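Local coordinates for protein ferulic acid decarboxylase 1 (Candida dubliniensis, PDB 4ZAD) that probably catalyses the reversible decarboxylation of cinnamic, ferulic and p-coumaric acids to their vinyl derivatives, using prenylated FMN and manganese, at residues L33-I38 against P50-L55. Sequence-based numbering, arbitrary orientation.
Sequences LEVGAI and PLFNNL
The ring of F52 reaches from its strand to V35 and I38 on the helix, in the second half of a beta-alpha-beta unit made of strand 22-25, helix 34-45 and strand 49-52. The helix segment 34-38 runs nearly antiparallel to strand segment 50-52, at 164° with the axes 10.8 Å apart, and the gap is bridged by apolar side chains without a hydrogen bond. F52 holds CG anti to its carbonyl carbon (chi1 -67°), which sends the ring out toward the helix, with V35 over one face of the ring and I38 at its edge. I38 comes from the opposite direction and meets the ring at its edge: CD1 lies near the ring plane, 3.6 Å from F52 CE2, while I38 CG2 sits 4.0 Å from F52 CZ. V35, one turn earlier, sets both methyls over the same face: CG1, anti to the backbone N (chi1 167°), stands above the rim, 4.1 Å from F52 CE1, and CG2 lies further along toward L55. P50 adds a looser touch, its CG 4.5 Å from I38 CG2. All five touching residues are buried. Behind them, F52 also packs on I25 and I70 of the flanking strands, so the contact joins the helix to one face of the mixed sheet. The second subunit reaches both sides of the contact: its I504 packs on I38 of the helix, its Y512 on P50 of the strand. Beyond the strand's end, L55 crosses V35 at about a right angle, with L55 CD2 3.6 Å from V35 CG2.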
loop_
_atom_site.group_PDB
_atom_site.type_symbol
_atom_site.label_atom_id
_atom_site.label_comp_id
_atom_site.label_asym_id
_atom_site.label_seq_id
_atom_site.Cartn_x
_atom_site.Cartn_y
_atom_site.Cartn_z
ATOM N N LEU A 33 -11.793 11.334 -26.143
ATOM C CA LEU A 33 -12.061 10.662 -24.866
ATOM C C LEU A 33 -12.044 9.161 -24.855
ATOM O O LEU A 33 -11.908 8.605 -23.787
ATOM C CB LEU A 33 -13.344 11.146 -24.179
ATOM C CG LEU A 33 -13.329 12.589 -23.652
ATOM C CD1 LEU A 33 -14.675 12.963 -23.028
ATOM C CD2 LEU A 33 -12.158 12.859 -22.667
ATOM N N GLU A 34 -12.185 8.473 -25.978
ATOM C CA GLU A 34 -12.311 6.998 -25.928
ATOM C C GLU A 34 -10.952 6.328 -25.981
ATOM O O GLU A 34 -10.767 5.204 -25.487
ATOM C CB GLU A 34 -13.180 6.456 -27.097
ATOM C CG GLU A 34 -14.574 7.089 -27.215
ATOM C CD GLU A 34 -15.455 6.490 -28.336
ATOM O OE1 GLU A 34 -14.987 5.610 -29.094
ATOM O OE2 GLU A 34 -16.631 6.936 -28.445
ATOM N N VAL A 35 -10.005 6.978 -26.644
ATOM C CA VAL A 35 -8.692 6.407 -26.756
ATOM C C VAL A 35 -8.146 6.334 -25.336
ATOM O O VAL A 35 -7.642 5.314 -24.916
ATOM C CB VAL A 35 -7.793 7.233 -27.697
ATOM C CG1 VAL A 35 -6.359 6.833 -27.570
ATOM C CG2 VAL A 35 -8.248 7.054 -29.133
ATOM N N GLY A 36 -8.338 7.409 -24.584
ATOM C CA GLY A 36 -7.928 7.463 -23.200
ATOM C C GLY A 36 -8.648 6.504 -22.264
ATOM O O GLY A 36 -8.029 5.948 -21.357
ATOM N N ALA A 37 -9.953 6.323 -22.441
ATOM C CA ALA A 37 -10.671 5.332 -21.623
ATOM C C ALA A 37 -10.101 3.974 -21.906
ATOM O O ALA A 37 -9.806 3.237 -20.975
ATOM C CB ALA A 37 -12.149 5.322 -21.890
ATOM N N ILE A 38 -9.946 3.621 -23.176
ATOM C CA ILE A 38 -9.514 2.256 -23.500
ATOM C C ILE A 38 -8.133 2.009 -22.838
ATOM O O ILE A 38 -7.992 1.159 -21.924
ATOM C CB ILE A 38 -9.517 1.990 -25.031
ATOM C CG1 ILE A 38 -10.952 2.035 -25.602
ATOM C CG2 ILE A 38 -8.971 0.663 -25.351
ATOM C CD1 ILE A 38 -10.982 2.441 -27.009
ATOM N N PRO A 50 -3.175 -1.843 -26.936
ATOM C CA PRO A 50 -4.035 -1.657 -28.089
ATOM C C PRO A 50 -3.386 -0.858 -29.222
ATOM O O PRO A 50 -2.944 0.273 -29.038
ATOM C CB PRO A 50 -5.229 -0.895 -27.509
ATOM C CG PRO A 50 -4.671 -0.111 -26.416
ATOM C CD PRO A 50 -3.481 -0.868 -25.879
ATOM N N LEU A 51 -3.321 -1.475 -30.383
ATOM C CA LEU A 51 -3.059 -0.784 -31.605
ATOM C C LEU A 51 -4.419 -0.336 -32.196
ATOM O O LEU A 51 -5.304 -1.153 -32.480
ATOM C CB LEU A 51 -2.304 -1.708 -32.540
ATOM C CG LEU A 51 -1.788 -1.142 -33.854
ATOM C CD1 LEU A 51 -1.050 0.175 -33.696
ATOM C CD2 LEU A 51 -0.900 -2.205 -34.530
ATOM N N PHE A 52 -4.587 0.972 -32.343
ATOM C CA PHE A 52 -5.796 1.533 -32.891
ATOM C C PHE A 52 -5.574 1.777 -34.355
ATOM O O PHE A 52 -4.910 2.744 -34.714
ATOM C CB PHE A 52 -6.087 2.874 -32.254
ATOM C CG PHE A 52 -6.421 2.801 -30.825
ATOM C CD1 PHE A 52 -5.442 2.916 -29.880
ATOM C CD2 PHE A 52 -7.734 2.629 -30.421
ATOM C CE1 PHE A 52 -5.755 2.856 -28.566
ATOM C CE2 PHE A 52 -8.047 2.583 -29.114
ATOM C CZ PHE A 52 -7.056 2.695 -28.179
ATOM N N ASN A 53 -6.133 0.904 -35.196
ATOM C CA ASN A 53 -6.024 1.040 -36.650
ATOM C C ASN A 53 -7.102 1.946 -37.272
ATOM O O ASN A 53 -6.912 2.466 -38.363
ATOM C CB ASN A 53 -6.093 -0.323 -37.333
ATOM C CG ASN A 53 -4.967 -1.275 -36.929
ATOM O OD1 ASN A 53 -5.174 -2.495 -36.926
ATOM N ND2 ASN A 53 -3.778 -0.746 -36.627
ATOM N N ASN A 54 -8.236 2.127 -36.599
ATOM C CA ASN A 54 -9.372 2.846 -37.198
ATOM C C ASN A 54 -9.853 3.924 -36.264
ATOM O O ASN A 54 -10.786 3.729 -35.522
ATOM C CB ASN A 54 -10.509 1.855 -37.534
ATOM C CG ASN A 54 -11.676 2.488 -38.352
ATOM O OD1 ASN A 54 -11.649 3.661 -38.759
ATOM N ND2 ASN A 54 -12.704 1.680 -38.588
ATOM N N LEU A 55 -9.161 5.057 -36.299
ATOM C CA LEU A 55 -9.514 6.222 -35.499
ATOM C C LEU A 55 -10.541 7.066 -36.267
ATOM O O LEU A 55 -10.585 7.003 -37.509
ATOM C CB LEU A 55 -8.253 7.033 -35.187
ATOM C CG LEU A 55 -7.368 6.552 -34.025
ATOM C CD1 LEU A 55 -6.115 7.424 -33.899
ATOM C CD2 LEU A 55 -8.127 6.557 -32.710
#